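Local coordinates for protein monoacylglycerol lipase (Palaeococcus ferrophilus, PDB 6QE2) that hydrolyses monoacylglycerols to glycerol and free fatty acid, as a lipase of the alpha/beta-hydrolase superfamily, at residues 125-128 and 129-133; 167-170 and 171-175; 232-235 and 236-239. All blocks are in the same frame, centred on the assembly; numbering follows the deposited sequence.

Contact 1 (125-128 and 129-133); sequences VALA and KVLGR
Val125 and Lys129 stand one turn apart on helix 122-134, and the amide N of Lys129 donates to the carbonyl O of Val125 over 3.2 Å. The lysine's CG lies near that same oxygen, after which the chain runs on fully extended and carries its ammonium group away from the turn, a natural course for a long charged residue on an exposed face. Ala126 adds little bulk; its O receives a weak bond from Val130 N, and a branch of the valine, CG2, sits 3.6 Å from this Ala126 O. Leu127 gives the turn its apolar contact. Its carbonyl O takes the N-H of Leu131 at 2.8 Å in an almost straight bond (179° at the hydrogen), while the two side chains cross obliquely, Leu127 CG meeting Leu131 CD1 at 3.7 Å. The leucines start out differently: CG of Leu127 is anti to its backbone N (chi1 -180°), whereas CG of Leu131 is anti to its carbonyl carbon, which brings it next to Leu127 O. In place of Leu127, an alanine here would lack CG and both methyls, and Leu131 CD1 would probably lose its apolar neighbour within the turn. Ala128 is buried against Phe178 of helix 171-186 and a bound lauryl dimethylamine-N-oxide, where a small residue fits; its O accepts from Gly132 N at 2.8 Å. One turn on from Lys129, Arg133 curls back and its NH1 bonds to Lys129 O, 2.9 Å away and in the guanidinium plane. Chemically, then, backbone bonds from each residue to the fourth one on fix the turn, Val125 and Ala128 lie on Phe178, the two leucines pair with each other, Leu131 also touching Leu138, and the arginine takes up a carbonyl with its side chain.

Contact 2 (167-170 and 171-175); sequences DRIS and GKLGM
Ser170 caps the helix that begins at Gly171, and two hydrogen bonds join the cap to the first turn. The serine OG accepts from the backbone N of Leu173 at 3.1 Å, and its carbonyl O accepts from Gly174 N at 2.9 Å, nearly straight at 168°. Serine suits an N-cap because its short hydroxyl can turn back to amides that have no preceding helical carbonyl; here chi1 of 74° sets OG between the backbone N and the carbonyl carbon, facing the turn. The same oxygen is also hydrogen-bonded to ND1 of His60, which ties the cap to a loop outside the helix.

The apolar contact comes from Ile169 and Leu173, whose side chains cross at about a right angle. Ile169 CG1 lies 3.8 Å from Leu173 CB, and the isoleucine's end methyl, CD1, goes on to rest 3.7 Å from Gly174 CA, where the bare backbone is the surface met. A bound lauryl dimethylamine-N-oxide lies against Ile169, Ser170 and Gly171.

Charge enters at the start of the strand, where Arg168 NE forms a salt bridge of 3.2 Å with Asp167 OD1. The aspartate oxygen lies close to the guanidinium plane, but the carboxylate is met from above its own plane.

Strand 168-170 passes without a break into helix 171-186, whose opening segment is set at 81° to it. On one hand the strand pairs antiparallel with strand 139-141; on the other, the helix meets helix 122-134, against which Met175 packs.

Contact 3 (232-235 and 236-239); sequences YHEI and FEDP
Ile235 to Asp238 form a type I beta turn, closed by a 3.1 Å hydrogen bond from Asp238 N to Ile235 O. Water links much of the loop, backbone as well as side chains. One water donates to Glu234 O and to Asp238 OD2, 2.7 Å from the latter, and accepts from Tyr232 N, bridging the two arms of the loop. A second donates to Glu234 O at 2.6 Å and accepts from Glu237 N, giving that carbonyl a second water. A third lies between the carboxylates of Glu234 and Glu237, donating to OE1 of the former at 2.8 Å and to OE2 of the latter at 2.9 Å. With CG anti to the backbone N (chi1 -169°), Asp238 brings OD2 to the first water and to a salt bridge with Arg151. Phe236 presents its ring edge to Glu234 CB, with CD1 4.4 Å from that carbon; an aromatic residue fits here because the ring also makes edge-to-face contacts with Tyr29, His86 and Phe245. His233, two residues before the turn, hydrogen-bonds to Ser87 and Asp203, consistent with the Ser-His-Asp triad of alpha/beta hydrolases, Ser87 lying on a probable GxSxG nucleophile elbow. A glycerol, probably from crystallisation, bonds to both His233 NE2 and Glu234 OE2. The two glutamates approach to 4.5 Å between Glu234 OE1 and Glu237 OE2, yet the shared water and their separate arginines, Arg28 for Glu234 and Arg158 for Glu237, probably offset the like charges. Bonds of this kind, from arginines and waters to the acids, are consistent with a loop held in place next to the histidine.

How the contacts relate
Each contact lies within one unbroken run of chain, and the three follow in series with no nesting or crossing. Contact 1 is a turn of helix 122-134; contact 2 comes where strand 168-170 gives way to helix 171-186. These two touch: Met175 packs its CB against Ala128 O, at 3.4 Å, and its sulfur against Arg133, so the two helices are in contact. Each also borders a bound lauryl dimethylamine-N-oxide. Contact 3 closes a beta turn in the loop between strand 223-228 and helix 242-256, its centre about 24 Å from that of contact 2 and about 31 Å from that of contact 1.

Contact 1 (125-128 and 129-133)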
loop_
_atom_site.group_PDB
_atom_site.type_symbol
_atom_site.label_atom_id
_atom_site.label_comp_id
_atom_site.label_asym_id
_atom_site.label_seq_id
_atom_site.Cartn_x
_atom_site.Cartn_y
_atom_site.Cartn_z
ATOM N N VAL A 125 16.172 1.112 -12.253
ATOM C CA VAL A 125 15.975 -0.173 -11.589
ATOM C C VAL A 125 17.315 -0.866 -11.375
ATOM O O VAL A 125 17.600 -1.385 -10.291
ATOM C CB VAL A 125 14.999 -1.050 -12.394
ATOM C CG1 VAL A 125 14.875 -2.425 -11.770
ATOM C CG2 VAL A 125 13.635 -0.380 -12.467
ATOM N N ALA A 126 18.160 -0.881 -12.409
ATOM C CA ALA A 126 19.478 -1.491 -12.274
ATOM C C ALA A 126 20.340 -0.732 -11.273
ATOM O O ALA A 126 21.111 -1.340 -10.522
ATOM C CB ALA A 126 20.167 -1.557 -13.639
ATOM N N LEU A 127 20.234 0.600 -11.254
ATOM C CA LEU A 127 20.984 1.381 -10.272
ATOM C C LEU A 127 20.534 1.069 -8.852
ATOM O O LEU A 127 21.358 0.980 -7.934
ATOM C CB LEU A 127 20.831 2.872 -10.563
ATOM C CG LEU A 127 21.564 3.825 -9.618
ATOM C CD1 LEU A 127 23.064 3.614 -9.699
ATOM C CD2 LEU A 127 21.207 5.271 -9.926
ATOM N N ALA A 128 19.236 0.896 -8.646
ATOM C CA ALA A 128 18.746 0.610 -7.294
ATOM C C ALA A 128 19.296 -0.710 -6.769
ATOM O O ALA A 128 19.582 -0.847 -5.564
ATOM C CB ALA A 128 17.214 0.591 -7.322
ATOM N N LYS A 129 19.398 -1.718 -7.652
ATOM C CA LYS A 129 20.009 -2.994 -7.283
ATOM C C LYS A 129 21.444 -2.822 -6.818
ATOM O O LYS A 129 21.933 -3.604 -5.996
ATOM C CB LYS A 129 20.004 -3.962 -8.475
ATOM C CG LYS A 129 18.672 -4.529 -8.869
ATOM C CD LYS A 129 18.861 -5.631 -9.913
ATOM C CE LYS A 129 17.515 -6.247 -10.298
ATOM N NZ LYS A 129 17.635 -7.250 -11.396
ATOM N N VAL A 130 22.159 -1.845 -7.368
ATOM C CA VAL A 130 23.525 -1.641 -6.912
ATOM C C VAL A 130 23.545 -0.812 -5.644
ATOM O O VAL A 130 24.212 -1.164 -4.669
ATOM C CB VAL A 130 24.372 -0.984 -8.006
ATOM C CG1 VAL A 130 25.746 -0.722 -7.452
ATOM C CG2 VAL A 130 24.408 -1.893 -9.184
ATOM N N LEU A 131 22.866 0.331 -5.669
ATOM C CA LEU A 131 22.898 1.238 -4.525
ATOM C C LEU A 131 22.305 0.588 -3.286
ATOM O O LEU A 131 22.756 0.860 -2.169
ATOM C CB LEU A 131 22.147 2.530 -4.847
ATOM C CG LEU A 131 22.717 3.397 -5.972
ATOM C CD1 LEU A 131 21.956 4.712 -6.073
ATOM C CD2 LEU A 131 24.202 3.653 -5.758
ATOM N N GLY A 132 21.299 -0.273 -3.457
ATOM C CA GLY A 132 20.739 -0.970 -2.314
ATOM C C GLY A 132 21.736 -1.864 -1.609
ATOM O O GLY A 132 21.566 -2.157 -0.421
ATOM N N ARG A 133 22.786 -2.290 -2.309
ATOM C CA ARG A 133 23.808 -3.149 -1.726
ATOM C C ARG A 133 25.015 -2.383 -1.200
ATOM O O ARG A 133 25.505 -2.699 -0.115
ATOM C CB ARG A 133 24.261 -4.189 -2.752
ATOM C CG ARG A 133 23.267 -5.324 -2.914
ATOM C CD ARG A 133 23.525 -6.155 -4.155
ATOM N NE ARG A 133 22.655 -7.327 -4.190
ATOM C CZ ARG A 133 21.529 -7.402 -4.891
ATOM N NH1 ARG A 133 21.125 -6.368 -5.618
ATOM N NH2 ARG A 133 20.800 -8.510 -4.859
#

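Contact 2 (167-170 and 171-175)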
loop_
_atom_site.group_PDB
_atom_site.type_symbol
_atom_site.label_atom_id
_atom_site.label_comp_id
_atom_site.label_asym_id
_atom_site.label_seq_id
_atom_site.Cartn_x
_atom_site.Cartn_y
_atom_site.Cartn_z
ATOM N N ASP A 167 9.758 13.285 -0.154
ATOM C CA ASP A 167 10.065 12.694 -1.451
ATOM C C ASP A 167 11.335 11.851 -1.417
ATOM O O ASP A 167 11.963 11.633 -2.460
ATOM C CB ASP A 167 10.176 13.789 -2.516
ATOM C CG ASP A 167 11.448 14.616 -2.393
ATOM O OD1 ASP A 167 12.021 14.702 -1.285
ATOM O OD2 ASP A 167 11.876 15.186 -3.416
ATOM N N ARG A 168 11.713 11.362 -0.247
ATOM C CA ARG A 168 12.948 10.612 -0.082
ATOM C C ARG A 168 12.709 9.121 -0.251
ATOM O O ARG A 168 11.667 8.592 0.150
ATOM C CB ARG A 168 13.560 10.868 1.295
ATOM C CG ARG A 168 13.788 12.331 1.622
ATOM C CD ARG A 168 15.064 12.818 0.965
ATOM N NE ARG A 168 14.800 13.362 -0.357
ATOM C CZ ARG A 168 15.721 13.519 -1.298
ATOM N NH1 ARG A 168 16.976 13.153 -1.074
ATOM N NH2 ARG A 168 15.381 14.033 -2.466
ATOM N N ILE A 169 13.690 8.448 -0.838
ATOM C CA ILE A 169 13.730 6.993 -0.886
ATOM C C ILE A 169 15.191 6.584 -0.780
ATOM O O ILE A 169 16.053 7.163 -1.451
ATOM C CB ILE A 169 13.076 6.426 -2.165
ATOM C CG1 ILE A 169 13.095 4.892 -2.155
ATOM C CG2 ILE A 169 13.752 6.966 -3.435
ATOM C CD1 ILE A 169 12.284 4.259 -3.289
ATOM N N SER A 170 15.478 5.619 0.081
ATOM C CA SER A 170 16.855 5.192 0.244
ATOM C C SER A 170 17.205 4.129 -0.790
ATOM O O SER A 170 16.338 3.561 -1.461
ATOM C CB SER A 170 17.097 4.665 1.656
ATOM O OG SER A 170 16.511 3.389 1.831
ATOM N N GLY A 171 18.506 3.882 -0.943
ATOM C CA GLY A 171 18.930 2.816 -1.835
ATOM C C GLY A 171 18.357 1.474 -1.424
ATOM O O GLY A 171 17.928 0.685 -2.269
ATOM N N LYS A 172 18.315 1.215 -0.112
ATOM C CA LYS A 172 17.742 -0.028 0.395
ATOM C C LYS A 172 16.270 -0.142 0.021
ATOM O O LYS A 172 15.814 -1.193 -0.450
ATOM C CB LYS A 172 17.918 -0.100 1.914
ATOM C CG LYS A 172 17.369 -1.372 2.540
ATOM C CD LYS A 172 17.428 -1.316 4.062
ATOM C CE LYS A 172 17.197 -2.693 4.660
ATOM N NZ LYS A 172 17.039 -2.651 6.140
ATOM N N LEU A 173 15.510 0.936 0.204
ATOM C CA LEU A 173 14.084 0.871 -0.096
ATOM C C LEU A 173 13.843 0.714 -1.590
ATOM O O LEU A 173 12.977 -0.064 -2.005
ATOM C CB LEU A 173 13.369 2.111 0.442
ATOM C CG LEU A 173 11.853 2.118 0.230
ATOM C CD1 LEU A 173 11.231 0.792 0.671
ATOM C CD2 LEU A 173 11.238 3.271 0.994
ATOM N N GLY A 174 14.607 1.431 -2.417
ATOM C CA GLY A 174 14.445 1.286 -3.856
ATOM C C GLY A 174 14.711 -0.131 -4.326
ATOM O O GLY A 174 13.949 -0.693 -5.117
ATOM N N MET A 175 15.799 -0.733 -3.835
ATOM C CA MET A 175 16.086 -2.125 -4.162
ATOM C C MET A 175 14.960 -3.043 -3.707
ATOM O O MET A 175 14.551 -3.950 -4.441
ATOM C CB MET A 175 17.409 -2.545 -3.521
ATOM C CG MET A 175 17.844 -3.965 -3.861
ATOM S SD MET A 175 19.471 -4.372 -3.178
ATOM C CE MET A 175 19.124 -4.382 -1.429
#

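Contact 3 (232-235 and 236-239)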
loop_
_atom_site.group_PDB
_atom_site.type_symbol
_atom_site.label_atom_id
_atom_site.label_comp_id
_atom_site.label_asym_id
_atom_site.label_seq_id
_atom_site.Cartn_x
_atom_site.Cartn_y
_atom_site.Cartn_z
ATOM N N TYR A 232 -6.594 8.521 -11.459
ATOM C CA TYR A 232 -5.142 8.505 -11.374
ATOM C C TYR A 232 -4.710 7.510 -10.290
ATOM O O TYR A 232 -5.437 6.567 -9.957
ATOM C CB TYR A 232 -4.617 9.916 -11.087
ATOM C CG TYR A 232 -4.707 10.883 -12.253
ATOM C CD1 TYR A 232 -5.244 10.493 -13.471
ATOM C CD2 TYR A 232 -4.244 12.187 -12.127
ATOM C CE1 TYR A 232 -5.325 11.382 -14.530
ATOM C CE2 TYR A 232 -4.316 13.078 -13.182
ATOM C CZ TYR A 232 -4.858 12.675 -14.377
ATOM O OH TYR A 232 -4.930 13.565 -15.430
ATOM N N HIS A 233 -3.510 7.716 -9.735
ATOM C CA HIS A 233 -2.922 6.781 -8.777
ATOM C C HIS A 233 -3.707 6.737 -7.470
ATOM O O HIS A 233 -3.917 5.658 -6.901
ATOM C CB HIS A 233 -1.471 7.182 -8.523
ATOM C CG HIS A 233 -0.731 6.275 -7.587
ATOM N ND1 HIS A 233 -0.518 4.940 -7.854
ATOM C CD2 HIS A 233 -0.130 6.522 -6.398
ATOM C CE1 HIS A 233 0.176 4.401 -6.865
ATOM N NE2 HIS A 233 0.420 5.340 -5.967
ATOM N N GLU A 234 -4.133 7.892 -6.972
ATOM C CA GLU A 234 -4.924 7.965 -5.745
ATOM C C GLU A 234 -6.389 8.119 -6.132
ATOM O O GLU A 234 -6.794 9.163 -6.654
ATOM C CB GLU A 234 -4.461 9.115 -4.860
ATOM C CG GLU A 234 -3.098 8.875 -4.261
ATOM C CD GLU A 234 -2.660 9.968 -3.316
ATOM O OE1 GLU A 234 -3.443 10.913 -3.083
ATOM O OE2 GLU A 234 -1.524 9.883 -2.808
ATOM N N ILE A 235 -7.174 7.069 -5.894
ATOM C CA ILE A 235 -8.610 7.129 -6.149
ATOM C C ILE A 235 -9.365 7.723 -4.967
ATOM O O ILE A 235 -10.525 8.135 -5.137
ATOM C CB ILE A 235 -9.141 5.726 -6.504
ATOM C CG1 ILE A 235 -8.204 5.046 -7.506
ATOM C CG2 ILE A 235 -10.536 5.795 -7.121
ATOM C CD1 ILE A 235 -8.457 3.564 -7.680
ATOM N N PHE A 236 -8.721 7.826 -3.794
ATOM C CA PHE A 236 -9.396 8.178 -2.540
ATOM C C PHE A 236 -10.153 9.493 -2.630
ATOM O O PHE A 236 -11.243 9.628 -2.058
ATOM C CB PHE A 236 -8.384 8.271 -1.395
ATOM C CG PHE A 236 -7.642 7.002 -1.131
ATOM C CD1 PHE A 236 -6.472 6.713 -1.813
ATOM C CD2 PHE A 236 -8.100 6.103 -0.181
ATOM C CE1 PHE A 236 -5.780 5.543 -1.565
ATOM C CE2 PHE A 236 -7.416 4.930 0.069
ATOM C CZ PHE A 236 -6.253 4.648 -0.626
ATOM N N GLU A 237 -9.525 10.483 -3.252
ATOM C CA GLU A 237 -10.105 11.810 -3.384
ATOM C C GLU A 237 -10.540 12.171 -4.802
ATOM O O GLU A 237 -10.789 13.336 -5.091
ATOM C CB GLU A 237 -9.146 12.860 -2.823
ATOM C CG GLU A 237 -8.534 12.461 -1.490
ATOM C CD GLU A 237 -7.682 13.553 -0.880
ATOM O OE1 GLU A 237 -8.252 14.553 -0.398
ATOM O OE2 GLU A 237 -6.445 13.408 -0.871
ATOM N N ASP A 238 -10.618 11.181 -5.684
ATOM C CA ASP A 238 -11.019 11.442 -7.060
ATOM C C ASP A 238 -12.425 12.012 -7.036
ATOM O O ASP A 238 -13.291 11.497 -6.333
ATOM C CB ASP A 238 -11.003 10.146 -7.867
ATOM C CG ASP A 238 -11.142 10.383 -9.355
ATOM O OD1 ASP A 238 -12.259 10.219 -9.883
ATOM O OD2 ASP A 238 -10.133 10.733 -9.995
ATOM N N PRO A 239 -12.658 13.054 -7.880
ATOM C CA PRO A 239 -13.975 13.705 -7.954
ATOM C C PRO A 239 -15.058 12.769 -8.403
ATOM O O PRO A 239 -16.144 12.757 -7.815
ATOM C CB PRO A 239 -13.739 14.834 -8.977
ATOM C CG PRO A 239 -12.200 15.065 -8.958
ATOM C CD PRO A 239 -11.691 13.664 -8.838
HETATM O O HOH W 1 -7.564 10.446 -9.288
HETATM O O HOH W 2 -7.355 11.244 -5.237
HETATM O O HOH W 3 -6.160 11.685 -3.228
#